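Tyrocidine synthase 2 (PDB 6TA8) is a large bacterial synthase, represented here by its condensation domain, a two-lobed fold. Local coordinates at residues 199-204 / 321-326; 168-173 / 303-308; 205-210 / 308-313. One frame throughout, in Å; residues are numbered along the deposited sequence.

Contact 1: 199-204 / 321-326; sequences DSFKDW and GWFTSQ
Phe323 sets one edge of its ring against the face of Trp204. Phe323 CE2 sits 3.4 Å above the indole plane, over the centre of the ring system, and comes within 3.5 Å of Trp204 CD2. CD2 of Phe323 follows, 3.7 Å from Trp204 CE2. The two planes meet at 57°, with the centroid of the five-membered ring 4.5 Å from that of Phe323. This pair is edge-to-face.

Phe201 meets another part of the same ring. Here the phenyl of Phe201 presents its edge to the face of Phe323, displaced from the centre, with the planes 83° apart. The nearest atoms are Phe201 CD1 and Phe323 CE1, at 3.7 Å. Phe323 therefore gives its edge to one aromatic side chain and its face to the other.

The three rings form an aromatic cluster. It joins the first turn of helix 201-212 to the chain leading into strand 325-332 of the condensation domain. Both helix residues have CG anti to the backbone N (chi1 -170° for Phe201), and their rings reach out towards the same partner.

The backbone before Phe323 lies close to the Phe201 ring, with Gly321 CA 4.2 Å from Phe201 CD1. The Trp322 indole lies farther from the cluster and stacks on His164. Further out, Ser200 is the N-cap of the helix. Ser200 OG accepts from Asp203 N at 3.1 Å. Asp199, just before the cap, bonds through its carboxylate to Ser26 OG and Asn315 N. On the opposite segment, the backbone N of Phe323 is held by Asp168 OD2, and the Phe323 ring also makes a cation-pi contact with Arg307.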
ATOM      1  N   ASP A 199     -15.398  12.928  -3.513  1.00 49.99           N
ATOM      2  CA  ASP A 199     -14.795  14.013  -2.751  1.00 42.95           C
ATOM      3  C   ASP A 199     -13.314  14.132  -3.085  1.00 46.85           C
ATOM      4  O   ASP A 199     -12.592  13.132  -3.126  1.00 45.60           O
ATOM      5  CB  ASP A 199     -14.990  13.785  -1.254  1.00 45.16           C
ATOM      6  CG  ASP A 199     -16.423  14.019  -0.813  1.00 49.39           C
ATOM      7  OD1 ASP A 199     -17.099  14.877  -1.420  1.00 53.99           O
ATOM      8  OD2 ASP A 199     -16.873  13.349   0.141  1.00 52.23           O
ATOM      9  N   SER A 200     -12.866  15.359  -3.331  1.00 44.81           N
ATOM     10  CA  SER A 200     -11.474  15.599  -3.668  1.00 42.41           C
ATOM     11  C   SER A 200     -10.571  15.298  -2.475  1.00 48.77           C
ATOM     12  O   SER A 200     -11.004  15.281  -1.319  1.00 47.70           O
ATOM     13  CB  SER A 200     -11.273  17.046  -4.119  1.00 46.77           C
ATOM     14  OG  SER A 200     -11.433  17.943  -3.034  1.00 45.18           O
ATOM     15  N   PHE A 201      -9.293  15.051  -2.775  1.00 40.99           N
ATOM     16  CA  PHE A 201      -8.312  14.847  -1.717  1.00 38.39           C
ATOM     17  C   PHE A 201      -8.101  16.105  -0.887  1.00 38.45           C
ATOM     18  O   PHE A 201      -7.688  16.007   0.274  1.00 40.58           O
ATOM     19  CB  PHE A 201      -6.981  14.382  -2.311  1.00 38.28           C
ATOM     20  CG  PHE A 201      -5.987  13.923  -1.283  1.00 35.09           C
ATOM     21  CD1 PHE A 201      -6.073  12.654  -0.735  1.00 33.87           C
ATOM     22  CD2 PHE A 201      -4.969  14.762  -0.862  1.00 31.55           C
ATOM     23  CE1 PHE A 201      -5.162  12.230   0.213  1.00 30.09           C
ATOM     24  CE2 PHE A 201      -4.055  14.344   0.085  1.00 33.12           C
ATOM     25  CZ  PHE A 201      -4.152  13.076   0.622  1.00 35.63           C
ATOM     26  N   LYS A 202      -8.373  17.281  -1.457  1.00 38.66           N
ATOM     27  CA  LYS A 202      -8.313  18.513  -0.679  1.00 45.81           C
ATOM     28  C   LYS A 202      -9.447  18.574   0.338  1.00 38.62           C
ATOM     29  O   LYS A 202      -9.251  19.035   1.469  1.00 35.99           O
ATOM     30  CB  LYS A 202      -8.358  19.724  -1.611  1.00 47.16           C
ATOM     31  CG  LYS A 202      -8.327  21.065  -0.897  1.00 49.13           C
ATOM     32  CD  LYS A 202      -8.605  22.209  -1.859  1.00 50.66           C
ATOM     33  CE  LYS A 202      -8.635  23.546  -1.137  1.00 53.42           C
ATOM     34  NZ  LYS A 202      -9.045  24.656  -2.043  1.00 52.30           N
ATOM     35  N   ASP A 203     -10.639  18.108  -0.043  1.00 42.58           N
ATOM     36  CA  ASP A 203     -11.762  18.090   0.889  1.00 46.28           C
ATOM     37  C   ASP A 203     -11.575  17.041   1.977  1.00 46.60           C
ATOM     38  O   ASP A 203     -11.989  17.256   3.121  1.00 47.84           O
ATOM     39  CB  ASP A 203     -13.069  17.840   0.136  1.00 40.42           C
ATOM     40  CG  ASP A 203     -13.469  19.006  -0.745  1.00 50.46           C
ATOM     41  OD1 ASP A 203     -13.094  20.155  -0.423  1.00 50.55           O
ATOM     42  OD2 ASP A 203     -14.161  18.773  -1.759  1.00 54.15           O
ATOM     43  N   TRP A 204     -10.962  15.905   1.640  1.00 43.89           N
ATOM     44  CA  TRP A 204     -10.726  14.865   2.636  1.00 40.95           C
ATOM     45  C   TRP A 204      -9.750  15.339   3.706  1.00 43.23           C
ATOM     46  O   TRP A 204     -10.001  15.175   4.906  1.00 48.38           O
ATOM     47  CB  TRP A 204     -10.209  13.595   1.955  1.00 43.94           C
ATOM     48  CG  TRP A 204      -9.716  12.551   2.910  1.00 41.12           C
ATOM     49  CD1 TRP A 204      -8.441  12.401   3.377  1.00 46.72           C
ATOM     50  CD2 TRP A 204     -10.488  11.505   3.513  1.00 41.31           C
ATOM     51  NE1 TRP A 204      -8.373  11.331   4.234  1.00 43.53           N
ATOM     52  CE2 TRP A 204      -9.617  10.763   4.335  1.00 40.90           C
ATOM     53  CE3 TRP A 204     -11.832  11.127   3.440  1.00 48.76           C
ATOM     54  CZ2 TRP A 204     -10.045   9.666   5.077  1.00 44.06           C
ATOM     55  CZ3 TRP A 204     -12.255  10.037   4.177  1.00 46.29           C
ATOM     56  CH2 TRP A 204     -11.364   9.319   4.985  1.00 45.09           C
ATOM     57  N   GLY A 321      -5.614   8.837  -4.058  1.00 26.80           N
ATOM     58  CA  GLY A 321      -4.762   9.488  -3.082  1.00 24.63           C
ATOM     59  C   GLY A 321      -4.077   8.450  -2.226  1.00 24.84           C
ATOM     60  O   GLY A 321      -4.259   7.243  -2.407  1.00 27.59           O
ATOM     61  N   TRP A 322      -3.270   8.940  -1.288  1.00 31.22           N
ATOM     62  CA  TRP A 322      -2.578   8.086  -0.322  1.00 36.14           C
ATOM     63  C   TRP A 322      -3.377   8.122   0.977  1.00 34.17           C
ATOM     64  O   TRP A 322      -3.165   8.977   1.837  1.00 36.77           O
ATOM     65  CB  TRP A 322      -1.136   8.538  -0.118  1.00 29.06           C
ATOM     66  CG  TRP A 322      -0.272   7.489   0.523  1.00 28.77           C
ATOM     67  CD1 TRP A 322      -0.601   6.184   0.748  1.00 32.37           C
ATOM     68  CD2 TRP A 322       1.061   7.659   1.024  1.00 32.43           C
ATOM     69  NE1 TRP A 322       0.443   5.530   1.356  1.00 37.31           N
ATOM     70  CE2 TRP A 322       1.476   6.413   1.535  1.00 37.95           C
ATOM     71  CE3 TRP A 322       1.944   8.741   1.087  1.00 37.59           C
ATOM     72  CZ2 TRP A 322       2.734   6.221   2.102  1.00 38.10           C
ATOM     73  CZ3 TRP A 322       3.193   8.546   1.650  1.00 36.52           C
ATOM     74  CH2 TRP A 322       3.575   7.297   2.151  1.00 35.33           C
ATOM     75  N   PHE A 323      -4.305   7.177   1.114  1.00 33.88           N
ATOM     76  CA  PHE A 323      -5.198   7.103   2.262  1.00 41.39           C
ATOM     77  C   PHE A 323      -4.737   6.090   3.303  1.00 45.92           C
ATOM     78  O   PHE A 323      -5.483   5.811   4.247  1.00 46.37           O
ATOM     79  CB  PHE A 323      -6.617   6.756   1.804  1.00 38.41           C
ATOM     80  CG  PHE A 323      -7.320   7.873   1.087  1.00 39.53           C
ATOM     81  CD1 PHE A 323      -6.950   8.234  -0.200  1.00 33.75           C
ATOM     82  CD2 PHE A 323      -8.360   8.554   1.695  1.00 32.88           C
ATOM     83  CE1 PHE A 323      -7.601   9.260  -0.861  1.00 35.42           C
ATOM     84  CE2 PHE A 323      -9.015   9.579   1.040  1.00 33.43           C
ATOM     85  CZ  PHE A 323      -8.635   9.933  -0.239  1.00 38.44           C
ATOM     86  N   THR A 324      -3.531   5.544   3.155  1.00 43.88           N
ATOM     87  CA  THR A 324      -3.077   4.455   4.012  1.00 42.33           C
ATOM     88  C   THR A 324      -3.088   4.863   5.481  1.00 45.71           C
ATOM     89  O   THR A 324      -2.574   5.922   5.850  1.00 54.05           O
ATOM     90  CB  THR A 324      -1.672   4.015   3.596  1.00 38.05           C
ATOM     91  OG1 THR A 324      -1.735   3.343   2.333  1.00 39.01           O
ATOM     92  CG2 THR A 324      -1.068   3.076   4.633  1.00 47.33           C
ATOM     93  N   SER A 325      -3.688   4.018   6.314  1.00 46.89           N
ATOM     94  CA  SER A 325      -3.726   4.216   7.756  1.00 48.92           C
ATOM     95  C   SER A 325      -2.921   3.115   8.429  1.00 45.23           C
ATOM     96  O   SER A 325      -3.146   1.928   8.168  1.00 45.73           O
ATOM     97  CB  SER A 325      -5.166   4.212   8.274  1.00 48.79           C
ATOM     98  OG  SER A 325      -5.685   2.894   8.323  1.00 48.03           O
ATOM     99  N   GLN A 326      -1.987   3.508   9.289  1.00 43.03           N
ATOM    100  CA  GLN A 326      -1.141   2.575  10.017  1.00 47.75           C
ATOM    101  C   GLN A 326      -1.501   2.596  11.495  1.00 45.05           C
ATOM    102  O   GLN A 326      -1.745   3.661  12.071  1.00 38.72           O
ATOM    103  CB  GLN A 326       0.341   2.915   9.833  1.00 43.36           C
ATOM    104  CG  GLN A 326       0.864   2.675   8.425  1.00 51.67           C
ATOM    105  CD  GLN A 326       2.292   3.151   8.243  1.00 54.83           C
ATOM    106  OE1 GLN A 326       2.737   4.084   8.910  1.00 50.53           O
ATOM    107  NE2 GLN A 326       3.018   2.510   7.335  1.00 55.73           N
TER

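Contact 2: 168-173 / 303-308; sequences DGVSWR and EGHGRE
Arg307 reaches across to Asp168, Val170 and Ser171 at the start of helix 169-187. Asp168 and Gly169 close the HHxxxDG motif of the condensation-domain family. From CB the arginine chain leaves with CG anti to the carbonyl carbon (chi1 -68°) and runs extended to NE. NE passes near Val170 CG1 and makes a weak hydrogen bond to Val316 O. The guanidinium then lies with one face against Val170, whose CG1 is 3.8 Å above the plane, over its centre.

The tip is held at its edge. Arg307 NH1 forms a salt bridge with Asp168, 2.9 Å from Asp168 OD2, which it meets on the syn side. A longer, weak bond links NH1 to Asp168 OD1. Arg307 NH2 gives a hydrogen bond to Ser171 OG at 3.1 Å, in the guanidinium plane. NH2 also bonds to Thr319 O. The bonds to Asp168, Ser171 and Thr319 limit how the group can turn.

Asp168 is also the N-cap of the helix, since Asp168 OD1 accepts from Ser171 N at 3.0 Å. Beside the arginine, His305 offers a ring face to the other methyl of Val170. This CH-pi contact puts Val170 CG2 3.6 Å from the His305 ring centroid, 17° off the ring normal.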
ATOM      1  N   ASP A 168      -2.383   4.871  -3.630  1.00 27.86           N
ATOM      2  CA  ASP A 168      -2.292   3.697  -2.773  1.00 24.70           C
ATOM      3  C   ASP A 168      -2.938   2.524  -3.506  1.00 29.57           C
ATOM      4  O   ASP A 168      -3.251   2.614  -4.696  1.00 31.19           O
ATOM      5  CB  ASP A 168      -2.920   3.965  -1.397  1.00 37.30           C
ATOM      6  CG  ASP A 168      -4.382   4.377  -1.480  1.00 32.52           C
ATOM      7  OD1 ASP A 168      -4.932   4.470  -2.596  1.00 36.71           O
ATOM      8  OD2 ASP A 168      -4.984   4.613  -0.412  1.00 38.46           O
ATOM      9  N   GLY A 169      -3.144   1.420  -2.785  1.00 35.22           N
ATOM     10  CA  GLY A 169      -3.648   0.211  -3.423  1.00 29.82           C
ATOM     11  C   GLY A 169      -5.011   0.400  -4.063  1.00 41.99           C
ATOM     12  O   GLY A 169      -5.233   0.001  -5.209  1.00 43.20           O
ATOM     13  N   VAL A 170      -5.945   1.009  -3.328  1.00 35.19           N
ATOM     14  CA  VAL A 170      -7.287   1.218  -3.864  1.00 36.74           C
ATOM     15  C   VAL A 170      -7.251   2.197  -5.031  1.00 38.53           C
ATOM     16  O   VAL A 170      -7.997   2.048  -6.006  1.00 43.08           O
ATOM     17  CB  VAL A 170      -8.239   1.693  -2.749  1.00 41.11           C
ATOM     18  CG1 VAL A 170      -9.614   2.013  -3.316  1.00 32.62           C
ATOM     19  CG2 VAL A 170      -8.343   0.640  -1.657  1.00 40.53           C
ATOM     20  N   SER A 171      -6.379   3.208  -4.957  1.00 36.88           N
ATOM     21  CA  SER A 171      -6.268   4.174  -6.045  1.00 37.65           C
ATOM     22  C   SER A 171      -5.843   3.511  -7.349  1.00 41.68           C
ATOM     23  O   SER A 171      -6.246   3.955  -8.429  1.00 44.51           O
ATOM     24  CB  SER A 171      -5.279   5.279  -5.669  1.00 41.14           C
ATOM     25  OG  SER A 171      -5.698   5.970  -4.503  1.00 36.55           O
ATOM     26  N   TRP A 172      -5.037   2.450  -7.271  1.00 40.36           N
ATOM     27  CA  TRP A 172      -4.612   1.760  -8.484  1.00 47.34           C
ATOM     28  C   TRP A 172      -5.768   1.017  -9.141  1.00 48.23           C
ATOM     29  O   TRP A 172      -5.811   0.908 -10.372  1.00 46.09           O
ATOM     30  CB  TRP A 172      -3.467   0.798  -8.169  1.00 42.00           C
ATOM     31  CG  TRP A 172      -2.130   1.470  -8.096  1.00 43.44           C
ATOM     32  CD1 TRP A 172      -1.402   1.731  -6.972  1.00 39.36           C
ATOM     33  CD2 TRP A 172      -1.362   1.972  -9.196  1.00 49.30           C
ATOM     34  NE1 TRP A 172      -0.227   2.363  -7.304  1.00 49.92           N
ATOM     35  CE2 TRP A 172      -0.180   2.523  -8.664  1.00 41.21           C
ATOM     36  CE3 TRP A 172      -1.560   2.009 -10.580  1.00 54.78           C
ATOM     37  CZ2 TRP A 172       0.799   3.103  -9.466  1.00 41.70           C
ATOM     38  CZ3 TRP A 172      -0.587   2.585 -11.375  1.00 44.57           C
ATOM     39  CH2 TRP A 172       0.579   3.124 -10.816  1.00 48.60           C
ATOM     40  N   ARG A 173      -6.711   0.504  -8.346  1.00 52.06           N
ATOM     41  CA  ARG A 173      -7.880  -0.148  -8.926  1.00 46.71           C
ATOM     42  C   ARG A 173      -8.756   0.856  -9.667  1.00 46.86           C
ATOM     43  O   ARG A 173      -9.331   0.532 -10.713  1.00 45.67           O
ATOM     44  CB  ARG A 173      -8.682  -0.862  -7.838  1.00 44.17           C
ATOM     45  CG  ARG A 173      -7.829  -1.609  -6.829  1.00 52.50           C
ATOM     46  CD  ARG A 173      -8.641  -1.988  -5.603  1.00 52.32           C
ATOM     47  NE  ARG A 173      -8.818  -3.432  -5.491  1.00 57.79           N
ATOM     48  CZ  ARG A 173      -8.145  -4.200  -4.640  1.00 55.48           C
ATOM     49  NH1 ARG A 173      -8.368  -5.507  -4.600  1.00 58.73           N
ATOM     50  NH2 ARG A 173      -7.248  -3.658  -3.828  1.00 47.65           N
ATOM     51  N   GLU A 303      -1.660  -2.180   8.032  1.00 48.87           N
ATOM     52  CA  GLU A 303      -2.092  -1.067   7.199  1.00 49.63           C
ATOM     53  C   GLU A 303      -3.511  -1.306   6.701  1.00 49.89           C
ATOM     54  O   GLU A 303      -3.849  -2.410   6.266  1.00 54.27           O
ATOM     55  CB  GLU A 303      -1.147  -0.871   6.011  1.00 45.57           C
ATOM     56  CG  GLU A 303       0.304  -0.631   6.406  1.00 55.79           C
ATOM     57  CD  GLU A 303       1.193  -0.331   5.213  1.00 62.02           C
ATOM     58  OE1 GLU A 303       0.760  -0.572   4.067  1.00 53.59           O
ATOM     59  OE2 GLU A 303       2.327   0.150   5.425  1.00 59.13           O
ATOM     60  N   GLY A 304      -4.340  -0.260   6.772  1.00 38.67           N
ATOM     61  CA  GLY A 304      -5.702  -0.317   6.296  1.00 34.49           C
ATOM     62  C   GLY A 304      -5.931   0.681   5.171  1.00 38.23           C
ATOM     63  O   GLY A 304      -5.095   1.551   4.893  1.00 51.84           O
ATOM     64  N   HIS A 305      -7.089   0.544   4.519  1.00 36.92           N
ATOM     65  CA  HIS A 305      -7.411   1.415   3.393  1.00 44.56           C
ATOM     66  C   HIS A 305      -7.511   2.872   3.820  1.00 43.69           C
ATOM     67  O   HIS A 305      -7.176   3.771   3.040  1.00 41.62           O
ATOM     68  CB  HIS A 305      -8.714   0.964   2.732  1.00 48.57           C
ATOM     69  CG  HIS A 305      -8.599  -0.327   1.985  1.00 56.56           C
ATOM     70  ND1 HIS A 305      -9.620  -0.831   1.208  1.00 59.71           N
ATOM     71  CD2 HIS A 305      -7.584  -1.219   1.895  1.00 52.60           C
ATOM     72  CE1 HIS A 305      -9.239  -1.978   0.673  1.00 60.29           C
ATOM     73  NE2 HIS A 305      -8.008  -2.235   1.073  1.00 57.87           N
ATOM     74  N   GLY A 306      -7.967   3.126   5.045  1.00 46.25           N
ATOM     75  CA  GLY A 306      -8.046   4.476   5.562  1.00 41.81           C
ATOM     76  C   GLY A 306      -9.167   5.321   5.007  1.00 41.29           C
ATOM     77  O   GLY A 306      -9.217   6.521   5.293  1.00 45.30           O
ATOM     78  N   ARG A 307     -10.065   4.741   4.218  1.00 34.65           N
ATOM     79  CA  ARG A 307     -11.214   5.465   3.674  1.00 44.04           C
ATOM     80  C   ARG A 307     -12.447   5.263   4.547  1.00 47.68           C
ATOM     81  O   ARG A 307     -13.509   4.849   4.081  1.00 45.47           O
ATOM     82  CB  ARG A 307     -11.476   5.027   2.238  1.00 36.82           C
ATOM     83  CG  ARG A 307     -10.391   5.451   1.253  1.00 44.94           C
ATOM     84  CD  ARG A 307     -10.525   4.718  -0.075  1.00 41.08           C
ATOM     85  NE  ARG A 307      -9.914   5.453  -1.181  1.00 31.89           N
ATOM     86  CZ  ARG A 307      -8.650   5.308  -1.568  1.00 48.22           C
ATOM     87  NH1 ARG A 307      -7.854   4.455  -0.938  1.00 45.73           N
ATOM     88  NH2 ARG A 307      -8.180   6.018  -2.586  1.00 35.06           N
ATOM     89  N   GLU A 308     -12.309   5.557   5.838  1.00 43.13           N
ATOM     90  CA  GLU A 308     -13.367   5.325   6.806  1.00 54.60           C
ATOM     91  C   GLU A 308     -14.235   6.573   6.963  1.00 52.84           C
ATOM     92  O   GLU A 308     -14.018   7.604   6.323  1.00 53.39           O
ATOM     93  CB  GLU A 308     -12.773   4.900   8.149  1.00 52.62           C
ATOM     94  CG  GLU A 308     -11.803   3.734   8.060  1.00 46.18           C
ATOM     95  CD  GLU A 308     -12.496   2.416   7.782  1.00 56.20           C
ATOM     96  OE1 GLU A 308     -13.663   2.254   8.200  1.00 50.24           O
ATOM     97  OE2 GLU A 308     -11.875   1.538   7.146  1.00 61.45           O
TER

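Contact 3: 205-210 / 308-313; sequences AAQLQK and EDIQNE
Gln207 and Ile310 meet beside a run of three successive non-glycine residues, Gln311, Asn312 and Glu313, that all have positive phi. The run belongs to the long loop between strands 297-304 and 325-332 of the condensation domain. Its first residue, Gln311, closes an Asx turn, in which Asp309 OD1 accepts from Gln311 N at 2.9 Å. Helix 201-212 packs against this loop.

Gln207 is the polar link. Its CG is anti to the backbone N, and the chain then bends at chi2, which brings the amide to the loop. Gln207 NE2 gives a hydrogen bond of 3.0 Å to Ile310 O. The donor lies nearly in line with the C=O bond, at a C=O...N angle of 167°. The acceptor is tilted from the Gln207 amide plane, and the N-H...O angle is 140°, so the bond is bent at the hydrogen. Gln207 is buried, and this bond gives its NE2 a backbone partner.

The other end of the amide lies against Asn312, with Gln207 OE1 3.5 Å from Asn312 CB. The two amide planes are inclined by 24°. The aliphatic part of Gln207 is used as well. Gln207 CG lies 3.7 Å from Ile310 CD1, as the two side chains run antiparallel alongside one another.

Gln311 stays at the margin of the contact. Its NE2 is bonded to Glu216 OE1, and its side chain touches Tyr211 of helix 201-212.

Leu208 completes the apolar side. Its CB points away from the loop, but the end of its side chain comes back and lies crosswise to that of Ile310. Leu208 CD1 is 3.9 Å from Ile310 CD1 and equally far from Ile310 CG2.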
ATOM      1  N   ALA A 205      -8.628  15.933   3.290  1.00 44.51           N
ATOM      2  CA  ALA A 205      -7.650  16.425   4.255  1.00 39.36           C
ATOM      3  C   ALA A 205      -8.199  17.589   5.069  1.00 38.02           C
ATOM      4  O   ALA A 205      -7.825  17.758   6.235  1.00 35.20           O
ATOM      5  CB  ALA A 205      -6.363  16.836   3.541  1.00 44.28           C
ATOM      6  N   ALA A 206      -9.073  18.404   4.474  1.00 42.99           N
ATOM      7  CA  ALA A 206      -9.711  19.477   5.228  1.00 39.78           C
ATOM      8  C   ALA A 206     -10.676  18.919   6.267  1.00 45.50           C
ATOM      9  O   ALA A 206     -10.723  19.403   7.404  1.00 46.25           O
ATOM     10  CB  ALA A 206     -10.435  20.429   4.279  1.00 36.23           C
ATOM     11  N   GLN A 207     -11.457  17.903   5.894  1.00 46.27           N
ATOM     12  CA  GLN A 207     -12.352  17.269   6.854  1.00 44.77           C
ATOM     13  C   GLN A 207     -11.578  16.422   7.858  1.00 50.64           C
ATOM     14  O   GLN A 207     -12.048  16.207   8.981  1.00 40.13           O
ATOM     15  CB  GLN A 207     -13.392  16.422   6.115  1.00 45.04           C
ATOM     16  CG  GLN A 207     -14.359  15.655   7.009  1.00 58.41           C
ATOM     17  CD  GLN A 207     -15.010  16.529   8.063  1.00 49.40           C
ATOM     18  OE1 GLN A 207     -15.441  17.647   7.784  1.00 53.94           O
ATOM     19  NE2 GLN A 207     -15.084  16.018   9.286  1.00 43.42           N
ATOM     20  N   LEU A 208     -10.388  15.949   7.478  1.00 46.53           N
ATOM     21  CA  LEU A 208      -9.594  15.126   8.383  1.00 42.07           C
ATOM     22  C   LEU A 208      -9.121  15.916   9.597  1.00 43.32           C
ATOM     23  O   LEU A 208      -8.981  15.347  10.687  1.00 46.49           O
ATOM     24  CB  LEU A 208      -8.402  14.531   7.635  1.00 45.49           C
ATOM     25  CG  LEU A 208      -7.760  13.275   8.225  1.00 37.46           C
ATOM     26  CD1 LEU A 208      -8.776  12.155   8.356  1.00 44.43           C
ATOM     27  CD2 LEU A 208      -6.594  12.838   7.360  1.00 50.76           C
ATOM     28  N   GLN A 209      -8.873  17.217   9.434  1.00 42.32           N
ATOM     29  CA  GLN A 209      -8.454  18.031  10.570  1.00 46.43           C
ATOM     30  C   GLN A 209      -9.627  18.326  11.498  1.00 48.86           C
ATOM     31  O   GLN A 209      -9.461  18.373  12.722  1.00 52.55           O
ATOM     32  CB  GLN A 209      -7.811  19.328  10.077  1.00 39.81           C
ATOM     33  CG  GLN A 209      -7.322  20.245  11.190  1.00 45.07           C
ATOM     34  CD  GLN A 209      -6.264  19.595  12.062  1.00 48.96           C
ATOM     35  OE1 GLN A 209      -5.325  18.975  11.564  1.00 55.42           O
ATOM     36  NE2 GLN A 209      -6.413  19.737  13.373  1.00 53.43           N
ATOM     37  N   LYS A 210     -10.822  18.528  10.935  1.00 40.30           N
ATOM     38  CA  LYS A 210     -12.004  18.729  11.764  1.00 49.65           C
ATOM     39  C   LYS A 210     -12.332  17.475  12.564  1.00 50.62           C
ATOM     40  O   LYS A 210     -12.637  17.554  13.759  1.00 56.95           O
ATOM     41  CB  LYS A 210     -13.193  19.138  10.895  1.00 46.09           C
ATOM     42  CG  LYS A 210     -13.029  20.482  10.204  1.00 49.05           C
ATOM     43  CD  LYS A 210     -14.185  20.755   9.257  1.00 42.72           C
ATOM     44  CE  LYS A 210     -14.054  22.119   8.601  1.00 44.32           C
ATOM     45  NZ  LYS A 210     -15.128  22.356   7.598  1.00 46.56           N
ATOM     46  N   GLU A 308     -12.309   5.557   5.838  1.00 43.13           N
ATOM     47  CA  GLU A 308     -13.367   5.325   6.806  1.00 54.60           C
ATOM     48  C   GLU A 308     -14.235   6.573   6.963  1.00 52.84           C
ATOM     49  O   GLU A 308     -14.018   7.604   6.323  1.00 53.39           O
ATOM     50  CB  GLU A 308     -12.773   4.900   8.149  1.00 52.62           C
ATOM     51  CG  GLU A 308     -11.803   3.734   8.060  1.00 46.18           C
ATOM     52  CD  GLU A 308     -12.496   2.416   7.782  1.00 56.20           C
ATOM     53  OE1 GLU A 308     -13.663   2.254   8.200  1.00 50.24           O
ATOM     54  OE2 GLU A 308     -11.875   1.538   7.146  1.00 61.45           O
ATOM     55  N   ASP A 309     -15.234   6.475   7.836  1.00 55.67           N
ATOM     56  CA  ASP A 309     -16.159   7.575   8.090  1.00 51.25           C
ATOM     57  C   ASP A 309     -15.514   8.557   9.059  1.00 50.27           C
ATOM     58  O   ASP A 309     -15.353   8.256  10.246  1.00 56.50           O
ATOM     59  CB  ASP A 309     -17.478   7.039   8.642  1.00 53.00           C
ATOM     60  CG  ASP A 309     -18.489   8.139   8.917  1.00 60.61           C
ATOM     61  OD1 ASP A 309     -18.337   9.248   8.366  1.00 56.42           O
ATOM     62  OD2 ASP A 309     -19.439   7.889   9.690  1.00 64.11           O
ATOM     63  N   ILE A 310     -15.140   9.731   8.555  1.00 45.82           N
ATOM     64  CA  ILE A 310     -14.607  10.799   9.393  1.00 49.34           C
ATOM     65  C   ILE A 310     -15.675  11.875   9.528  1.00 50.48           C
ATOM     66  O   ILE A 310     -15.367  13.071   9.590  1.00 52.68           O
ATOM     67  CB  ILE A 310     -13.299  11.372   8.814  1.00 49.78           C
ATOM     68  CG1 ILE A 310     -13.509  11.847   7.375  1.00 44.19           C
ATOM     69  CG2 ILE A 310     -12.190  10.331   8.874  1.00 44.70           C
ATOM     70  CD1 ILE A 310     -12.308  12.558   6.787  1.00 51.62           C
ATOM     71  N   GLN A 311     -16.940  11.445   9.571  1.00 54.59           N
ATOM     72  CA  GLN A 311     -18.103  12.325   9.632  1.00 53.87           C
ATOM     73  C   GLN A 311     -18.204  13.188   8.377  1.00 56.41           C
ATOM     74  O   GLN A 311     -17.411  13.028   7.442  1.00 54.36           O
ATOM     75  CB  GLN A 311     -18.063  13.198  10.891  1.00 55.94           C
ATOM     76  CG  GLN A 311     -18.032  12.402  12.191  1.00 55.27           C
ATOM     77  CD  GLN A 311     -17.762  13.270  13.404  1.00 61.62           C
ATOM     78  OE1 GLN A 311     -17.533  14.474  13.284  1.00 63.52           O
ATOM     79  NE2 GLN A 311     -17.785  12.660  14.584  1.00 62.89           N
ATOM     80  N   ASN A 312     -19.190  14.085   8.345  1.00 48.98           N
ATOM     81  CA  ASN A 312     -19.488  14.978   7.226  1.00 51.27           C
ATOM     82  C   ASN A 312     -19.950  14.236   5.977  1.00 51.51           C
ATOM     83  O   ASN A 312     -20.003  14.835   4.895  1.00 56.54           O
ATOM     84  CB  ASN A 312     -18.293  15.874   6.878  1.00 57.14           C
ATOM     85  CG  ASN A 312     -18.705  17.148   6.166  1.00 55.80           C
ATOM     86  OD1 ASN A 312     -18.854  18.201   6.786  1.00 59.28           O
ATOM     87  ND2 ASN A 312     -18.892  17.058   4.854  1.00 58.00           N
ATOM     88  N   GLU A 313     -20.291  12.949   6.095  1.00 48.89           N
ATOM     89  CA  GLU A 313     -20.821  12.155   4.982  1.00 49.07           C
ATOM     90  C   GLU A 313     -19.874  12.161   3.782  1.00 47.01           C
ATOM     91  O   GLU A 313     -20.305  12.228   2.629  1.00 45.19           O
ATOM     92  CB  GLU A 313     -22.214  12.640   4.573  1.00 50.03           C
ATOM     93  CG  GLU A 313     -23.202  12.736   5.724  1.00 64.29           C
ATOM     94  CD  GLU A 313     -23.632  14.164   6.002  1.00 62.86           C
ATOM     95  OE1 GLU A 313     -23.620  14.985   5.060  1.00 54.20           O
ATOM     96  OE2 GLU A 313     -23.983  14.466   7.163  1.00 73.75           O
TER

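Helix 201-212 takes part in contacts 1 and 3, whose centres lie about 10 Å apart. Trp204 of contact 1 joins them, with Trp204 CZ3 3.6 Å from Ile310 CD1 of contact 3. Contacts 1 and 2 are about 9 Å apart, centre to centre. They meet just after the HHxxxDG motif, in the first turn of helix 169-187, where Gly321 O is 2.8 Å from Ser171 OG, a probable hydrogen bond. They also meet where strands 297-304 and 325-332 pair, with Ser325 O 2.9 Å from Gly304 N. Contacts 2 and 3 are farther apart, about 16 Å between centres, but share Glu308. Together the three contacts tie one loop, between those two strands, to two successive helices.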